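Local atomic coordinates of putative Acetyltransferase from the GNAT family (Novosphingobium aromaticivorans DSM 12444, PDB entry 3EC4), a protein that probably transfers acyl groups, as expected of the GNAT acetyltransferase family. Residues 18-23 and 129-134; 149-152 and 158-161. One frame throughout, in Å; residues are numbered along the deposited sequence.

The two contacts illustrate how a loop outside the sheet can be tied to a beta-hairpin within it. In series along the chain, contact 1 joins the loop after helix 11-17 to the loop before strand 134-139, and contact 2 joins the end of strand 142-149 to strand 157-165. These strands are successive antiparallel neighbours in the large mixed sheet; 129-134 leads into the first, 149-152 leads out of the second and 158-161 lies on the third. The centres lie about 8 Å apart, and two probable hydrogen bonds link the contacts: Gln133 N to Glu149 OE1 (2.8 Å) and Gln20 OE1 to Arg152 N (2.9 Å), the second tying loop 18-23 to the turn after strand 142-149.

Contact 1. Residues 18-23 and 129-134; sequences GPQSEL and WRYGQF
The Tyr131 ring meets Gln20 at its edge: Gln20 NE2 lies near the ring plane, 3.5 Å from Tyr131 CE1, with the amide carbon CD beside it and the amide plane turned 54° from that of the ring. Leu23 arrives at the same corner from an oblique direction, its CD1 methyl 3.8 Å from Tyr131 CE1. Outside the two segments, Tyr37 packs edge-to-face with Tyr131. With CG anti to its carbonyl carbon (chi1 -72°) and the chain extended beyond, Gln20 carries its amide out to the ring edge. The two side chains cross at about a right angle.

No direct hydrogen bond joins 18-23 to 129-134; between these segments the polar link is made by water. One water accepts from Gln20 NE2 at 3.0 Å and donates to Tyr131 O at 2.7 Å. A second, lying in the plane of the tyrosine ring, donates to Gln20 OE1 at 2.7 Å and is hydrogen-bonded to Tyr131 OH at the same length. Each amide atom has another partner in the neighbouring turn, NE2 giving a bond to Arg150 O and OE1 taking one from Arg152 N. Four bonds thus hold this buried amide and distinguish its oxygen from its nitrogen. The chemistry implies a mixed contact: Leu23 CD1 and the Gln20 amide meet the same corner of the ring, while two bridging waters carry the polar link between the loops.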
ATOM      1  N   GLY A  18       5.947 -11.868  -8.738  1.00 26.89           N
ATOM      2  CA  GLY A  18       5.118 -11.696  -9.924  1.00 27.36           C
ATOM      3  C   GLY A  18       5.407 -10.410 -10.647  1.00 26.16           C
ATOM      4  O   GLY A  18       6.557 -10.156 -10.938  1.00 25.00           O
ATOM      5  N   PRO A  19       4.354  -9.606 -10.964  1.00 27.32           N
ATOM      6  CA  PRO A  19       4.546  -8.384 -11.736  1.00 24.83           C
ATOM      7  C   PRO A  19       5.678  -7.459 -11.245  1.00 25.13           C
ATOM      8  O   PRO A  19       6.323  -6.842 -12.059  1.00 24.03           O
ATOM      9  CB  PRO A  19       3.167  -7.691 -11.673  1.00 29.22           C
ATOM     10  CG  PRO A  19       2.219  -8.761 -11.421  1.00 27.90           C
ATOM     11  CD  PRO A  19       2.927  -9.850 -10.658  1.00 26.77           C
ATOM     12  N   GLN A  20       5.932  -7.395  -9.917  1.00 25.95           N
ATOM     13  CA  GLN A  20       6.970  -6.503  -9.390  1.00 25.88           C
ATOM     14  C   GLN A  20       8.282  -7.188  -8.985  1.00 26.20           C
ATOM     15  O   GLN A  20       9.012  -6.749  -8.076  1.00 25.51           O
ATOM     16  CB  GLN A  20       6.342  -5.646  -8.253  1.00 26.55           C
ATOM     17  CG  GLN A  20       5.400  -4.639  -8.839  1.00 25.70           C
ATOM     18  CD  GLN A  20       4.377  -4.136  -7.849  1.00 26.17           C
ATOM     19  OE1 GLN A  20       4.061  -4.825  -6.878  1.00 25.53           O
ATOM     20  NE2 GLN A  20       3.810  -2.969  -8.110  1.00 22.52           N
ATOM     21  N   SER A  21       8.601  -8.268  -9.683  1.00 25.04           N
ATOM     22  CA  SER A  21       9.777  -9.047  -9.363  1.00 24.85           C
ATOM     23  C   SER A  21      11.075  -8.224  -9.509  1.00 24.94           C
ATOM     24  O   SER A  21      12.055  -8.534  -8.841  1.00 26.77           O
ATOM     25  CB  SER A  21       9.810 -10.305 -10.239  1.00 25.54           C
ATOM     26  OG  SER A  21       9.962  -9.897 -11.573  1.00 26.89           O
ATOM     27  N   GLU A  22      11.089  -7.206 -10.369  1.00 26.93           N
ATOM     28  CA  GLU A  22      12.273  -6.306 -10.488  1.00 28.98           C
ATOM     29  C   GLU A  22      12.515  -5.428  -9.239  1.00 27.66           C
ATOM     30  O   GLU A  22      13.614  -4.916  -9.040  1.00 29.28           O
ATOM     31  CB  GLU A  22      12.152  -5.390 -11.720  1.00 30.62           C
ATOM     32  CG  GLU A  22      12.544  -6.085 -13.023  1.00 35.65           C
ATOM     33  CD  GLU A  22      12.681  -5.119 -14.224  1.00 36.91           C
ATOM     34  OE1 GLU A  22      13.116  -3.950 -14.046  1.00 49.22           O
ATOM     35  OE2 GLU A  22      12.370  -5.557 -15.348  1.00 49.53           O
ATOM     36  N   LEU A  23      11.492  -5.291  -8.394  1.00 26.64           N
ATOM     37  CA  LEU A  23      11.607  -4.577  -7.115  1.00 25.91           C
ATOM     38  C   LEU A  23      12.136  -5.430  -5.963  1.00 25.97           C
ATOM     39  O   LEU A  23      12.350  -4.913  -4.865  1.00 28.33           O
ATOM     40  CB  LEU A  23      10.260  -3.949  -6.734  1.00 26.17           C
ATOM     41  CG  LEU A  23       9.577  -3.039  -7.784  1.00 28.22           C
ATOM     42  CD1 LEU A  23       8.265  -2.402  -7.235  1.00 26.72           C
ATOM     43  CD2 LEU A  23      10.554  -1.949  -8.278  1.00 28.74           C
ATOM     44  N   TRP A 129       6.924   7.003  -4.636  1.00 31.57           N
ATOM     45  CA  TRP A 129       6.159   7.633  -5.719  1.00 29.75           C
ATOM     46  C   TRP A 129       6.369   6.925  -7.034  1.00 31.34           C
ATOM     47  O   TRP A 129       5.594   7.137  -7.971  1.00 29.90           O
ATOM     48  CB  TRP A 129       6.531   9.104  -5.876  1.00 31.68           C
ATOM     49  CG  TRP A 129       7.966   9.361  -6.367  1.00 33.37           C
ATOM     50  CD1 TRP A 129       9.114   9.393  -5.607  1.00 34.82           C
ATOM     51  CD2 TRP A 129       8.372   9.617  -7.705  1.00 32.83           C
ATOM     52  NE1 TRP A 129      10.183   9.672  -6.389  1.00 34.23           N
ATOM     53  CE2 TRP A 129       9.762   9.816  -7.686  1.00 32.35           C
ATOM     54  CE3 TRP A 129       7.684   9.741  -8.922  1.00 39.87           C
ATOM     55  CZ2 TRP A 129      10.491  10.097  -8.844  1.00 41.63           C
ATOM     56  CZ3 TRP A 129       8.407  10.018 -10.074  1.00 37.73           C
ATOM     57  CH2 TRP A 129       9.795  10.194 -10.026  1.00 37.22           C
ATOM     58  N   ARG A 130       7.459   6.156  -7.165  1.00 30.38           N
ATOM     59  CA  ARG A 130       7.690   5.423  -8.412  1.00 30.32           C
ATOM     60  C   ARG A 130       6.941   4.096  -8.492  1.00 28.53           C
ATOM     61  O   ARG A 130       7.059   3.419  -9.516  1.00 30.68           O
ATOM     62  CB  ARG A 130       9.177   5.133  -8.652  1.00 30.38           C
ATOM     63  CG  ARG A 130      10.118   6.305  -8.540  1.00 31.09           C
ATOM     64  CD  ARG A 130      11.499   5.926  -9.028  1.00 37.63           C
ATOM     65  NE  ARG A 130      12.316   7.124  -9.234  1.00 47.79           N
ATOM     66  CZ  ARG A 130      13.098   7.673  -8.304  1.00 51.88           C
ATOM     67  NH1 ARG A 130      13.197   7.141  -7.087  1.00 54.47           N
ATOM     68  NH2 ARG A 130      13.795   8.767  -8.594  1.00 51.11           N
ATOM     69  N   TYR A 131       6.182   3.740  -7.448  1.00 30.42           N
ATOM     70  CA  TYR A 131       5.548   2.406  -7.357  1.00 29.97           C
ATOM     71  C   TYR A 131       4.492   2.277  -8.443  1.00 31.47           C
ATOM     72  O   TYR A 131       4.247   1.195  -8.956  1.00 33.64           O
ATOM     73  CB  TYR A 131       4.917   2.211  -5.987  1.00 30.30           C
ATOM     74  CG  TYR A 131       5.149   0.903  -5.289  1.00 27.02           C
ATOM     75  CD1 TYR A 131       5.017  -0.313  -5.953  1.00 30.46           C
ATOM     76  CD2 TYR A 131       5.472   0.888  -3.943  1.00 28.01           C
ATOM     77  CE1 TYR A 131       5.205  -1.517  -5.256  1.00 30.03           C
ATOM     78  CE2 TYR A 131       5.644  -0.278  -3.253  1.00 35.88           C
ATOM     79  CZ  TYR A 131       5.527  -1.478  -3.910  1.00 30.15           C
ATOM     80  OH  TYR A 131       5.700  -2.652  -3.206  1.00 28.24           O
ATOM     81  N   GLY A 132       3.876   3.407  -8.790  1.00 33.26           N
ATOM     82  CA  GLY A 132       2.873   3.477  -9.847  1.00 32.83           C
ATOM     83  C   GLY A 132       2.340   4.892  -9.994  1.00 31.90           C
ATOM     84  O   GLY A 132       2.983   5.858  -9.567  1.00 31.61           O
ATOM     85  N   GLN A 133       1.158   5.009 -10.590  1.00 31.19           N
ATOM     86  CA  GLN A 133       0.572   6.322 -10.871  1.00 29.25           C
ATOM     87  C   GLN A 133       0.067   6.957  -9.600  1.00 27.63           C
ATOM     88  O   GLN A 133      -0.659   6.333  -8.832  1.00 27.52           O
ATOM     89  CB  GLN A 133      -0.600   6.196 -11.826  1.00 28.58           C
ATOM     90  CG  GLN A 133      -1.190   7.547 -12.267  1.00 32.76           C
ATOM     91  CD  GLN A 133      -0.243   8.357 -13.100  1.00 36.69           C
ATOM     92  OE1 GLN A 133       0.308   7.848 -14.073  1.00 41.59           O
ATOM     93  NE2 GLN A 133      -0.023   9.619 -12.722  1.00 30.50           N
ATOM     94  N   PHE A 134       0.372   8.241  -9.447  1.00 26.75           N
ATOM     95  CA  PHE A 134      -0.178   9.096  -8.421  1.00 24.91           C
ATOM     96  C   PHE A 134      -0.955  10.264  -8.987  1.00 23.54           C
ATOM     97  O   PHE A 134      -0.628  10.797 -10.064  1.00 25.49           O
ATOM     98  CB  PHE A 134       0.960   9.589  -7.504  1.00 26.64           C
ATOM     99  CG  PHE A 134       1.273   8.626  -6.390  1.00 25.16           C
ATOM    100  CD1 PHE A 134       2.028   7.492  -6.642  1.00 31.84           C
ATOM    101  CD2 PHE A 134       0.780   8.830  -5.120  1.00 30.12           C
ATOM    102  CE1 PHE A 134       2.277   6.567  -5.624  1.00 33.62           C
ATOM    103  CE2 PHE A 134       1.032   7.908  -4.098  1.00 35.08           C
ATOM    104  CZ  PHE A 134       1.789   6.799  -4.352  1.00 31.39           C
TER
HETATM  105  O   HOH W   1       5.089  -1.141 -10.092  1.00 13.30           O
HETATM  106  O   HOH W   2       5.369  -4.973  -4.515  1.00 15.03           O

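Contact 2. Residues 149-152 and 158-161; sequences ERMR and AEVS
Arg150 and Glu159 form the tightly packed part of an antiparallel beta-hairpin, where strand 142-149 runs out and the chain turns back into strand 157-165. Glu149 faces Val160 as a non-hydrogen-bonded pair; next to it, Arg150 N binds Glu159 O and Glu159 N binds Met151 O, two residues set against one in the manner of a beta bulge. The side chains of Arg150 and Glu159 then run side by side. A bend at chi3 (68°) turns the guanidinium so that it grips the carboxylate side-on. NE reaches Glu159 OE1 at 2.9 Å from above the carboxylate plane, while NH2 bonds to Glu159 OE2, also at 2.9 Å, on its syn side but tilted from that plane. Met151 N takes the anti lone pair of the same OE1 at 3.1 Å, in a nearly straight bond (166°). With a leucine in place of Arg150 both side-chain donors would go, and the buried Glu159 carboxylate would probably be left without its charged mate, held across this contact by Met151 N alone.

Arg152 is held more loosely: its side chain merely passes Ala158, NH1 to CB 3.8 Å, and its salt bridges go to Glu191 and to Glu149, which besides Gln133 has Arg189 as a salt-bridge partner. Over one face of the Arg150 guanidinium sits Ser161 OG, 3.2 Å from Arg150 NH1 but too poorly angled for a hydrogen bond.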
ATOM      1  N   GLU A 149      -1.020   4.163  -6.672  1.00 29.05           N
ATOM      2  CA  GLU A 149      -0.964   2.726  -6.865  1.00 29.70           C
ATOM      3  C   GLU A 149       0.225   2.125  -6.156  1.00 28.66           C
ATOM      4  O   GLU A 149       1.287   2.746  -6.094  1.00 30.02           O
ATOM      5  CB  GLU A 149      -0.831   2.413  -8.343  1.00 28.39           C
ATOM      6  CG  GLU A 149      -1.910   3.050  -9.195  1.00 34.15           C
ATOM      7  CD  GLU A 149      -1.714   2.833 -10.660  1.00 37.08           C
ATOM      8  OE1 GLU A 149      -0.560   2.843 -11.125  1.00 30.14           O
ATOM      9  OE2 GLU A 149      -2.740   2.691 -11.372  1.00 28.91           O
ATOM     10  N   ARG A 150       0.071   0.895  -5.682  1.00 27.27           N
ATOM     11  CA  ARG A 150       1.184   0.199  -5.044  1.00 25.03           C
ATOM     12  C   ARG A 150       1.342  -1.244  -5.524  1.00 25.79           C
ATOM     13  O   ARG A 150       1.743  -1.447  -6.677  1.00 25.70           O
ATOM     14  CB  ARG A 150       1.095   0.372  -3.528  1.00 27.18           C
ATOM     15  CG  ARG A 150       2.354   0.092  -2.762  1.00 30.16           C
ATOM     16  CD  ARG A 150       2.232   0.468  -1.304  1.00 30.38           C
ATOM     17  NE  ARG A 150       1.319  -0.376  -0.577  1.00 30.64           N
ATOM     18  CZ  ARG A 150       1.029  -0.224   0.719  1.00 32.96           C
ATOM     19  NH1 ARG A 150       1.578   0.736   1.472  1.00 29.89           N
ATOM     20  NH2 ARG A 150       0.171  -1.025   1.279  1.00 32.30           N
HETATM   21  N   MSE A 151       1.077  -2.248  -4.680  1.00 24.47           N
HETATM   22  CA  MSE A 151       1.439  -3.629  -5.019  1.00 25.42           C
HETATM   23  C   MSE A 151       0.566  -4.219  -6.129  1.00 26.78           C
HETATM   24  O   MSE A 151      -0.612  -3.844  -6.324  1.00 25.23           O
HETATM   25  CB  MSE A 151       1.385  -4.553  -3.792  1.00 24.78           C
HETATM   26  CG  MSE A 151       2.231  -4.082  -2.675  1.00 26.77           C
HETATM   27 SE   MSE A 151       2.351  -5.384  -1.253  0.75 27.03          SE
HETATM   28  CE  MSE A 151       2.329  -4.106   0.233  1.00 30.35           C
ATOM     29  N   ARG A 152       1.160  -5.150  -6.859  1.00 24.73           N
ATOM     30  CA  ARG A 152       0.474  -5.843  -7.937  1.00 26.47           C
ATOM     31  C   ARG A 152       0.734  -7.337  -7.803  1.00 24.68           C
ATOM     32  O   ARG A 152       1.661  -7.841  -8.386  1.00 24.35           O
ATOM     33  CB  ARG A 152       0.961  -5.337  -9.287  1.00 24.91           C
ATOM     34  CG  ARG A 152       0.550  -3.879  -9.535  1.00 25.21           C
ATOM     35  CD  ARG A 152       1.240  -3.288 -10.723  1.00 22.36           C
ATOM     36  NE  ARG A 152       0.850  -1.905 -10.869  1.00 27.58           N
ATOM     37  CZ  ARG A 152      -0.225  -1.482 -11.510  1.00 31.69           C
ATOM     38  NH1 ARG A 152      -0.976  -2.326 -12.197  1.00 27.57           N
ATOM     39  NH2 ARG A 152      -0.510  -0.179 -11.516  1.00 30.79           N
ATOM     40  N   ALA A 158      -4.318  -4.708  -8.619  1.00 25.22           N
ATOM     41  CA  ALA A 158      -3.553  -3.494  -8.372  1.00 27.61           C
ATOM     42  C   ALA A 158      -4.042  -2.839  -7.090  1.00 26.96           C
ATOM     43  O   ALA A 158      -5.238  -2.683  -6.910  1.00 25.81           O
ATOM     44  CB  ALA A 158      -3.672  -2.527  -9.541  1.00 26.69           C
ATOM     45  N   GLU A 159      -3.100  -2.439  -6.241  1.00 25.15           N
ATOM     46  CA  GLU A 159      -3.420  -1.861  -4.956  1.00 26.18           C
ATOM     47  C   GLU A 159      -3.594  -0.342  -4.994  1.00 26.15           C
ATOM     48  O   GLU A 159      -2.737   0.378  -5.478  1.00 27.13           O
ATOM     49  CB  GLU A 159      -2.306  -2.202  -3.959  1.00 25.21           C
ATOM     50  CG  GLU A 159      -2.689  -1.901  -2.510  1.00 25.11           C
ATOM     51  CD  GLU A 159      -1.560  -2.170  -1.546  1.00 29.62           C
ATOM     52  OE1 GLU A 159      -0.406  -2.150  -2.007  1.00 25.18           O
ATOM     53  OE2 GLU A 159      -1.838  -2.351  -0.326  1.00 31.38           O
ATOM     54  N   VAL A 160      -4.700   0.130  -4.437  1.00 25.98           N
ATOM     55  CA  VAL A 160      -4.870   1.547  -4.078  1.00 25.25           C
ATOM     56  C   VAL A 160      -4.172   1.881  -2.757  1.00 25.56           C
ATOM     57  O   VAL A 160      -4.389   1.205  -1.760  1.00 27.61           O
ATOM     58  CB  VAL A 160      -6.357   1.907  -3.958  1.00 23.33           C
ATOM     59  CG1 VAL A 160      -6.496   3.394  -3.674  1.00 26.88           C
ATOM     60  CG2 VAL A 160      -7.079   1.509  -5.299  1.00 26.09           C
ATOM     61  N   SER A 161      -3.284   2.885  -2.779  1.00 26.97           N
ATOM     62  CA  SER A 161      -2.421   3.229  -1.616  1.00 31.49           C
ATOM     63  C   SER A 161      -2.059   4.729  -1.619  1.00 34.25           C
ATOM     64  O   SER A 161      -2.288   5.450  -2.607  1.00 31.10           O
ATOM     65  CB  SER A 161      -1.140   2.377  -1.559  1.00 34.76           C
ATOM     66  OG  SER A 161      -0.546   2.378  -0.248  1.00 38.21           O
TER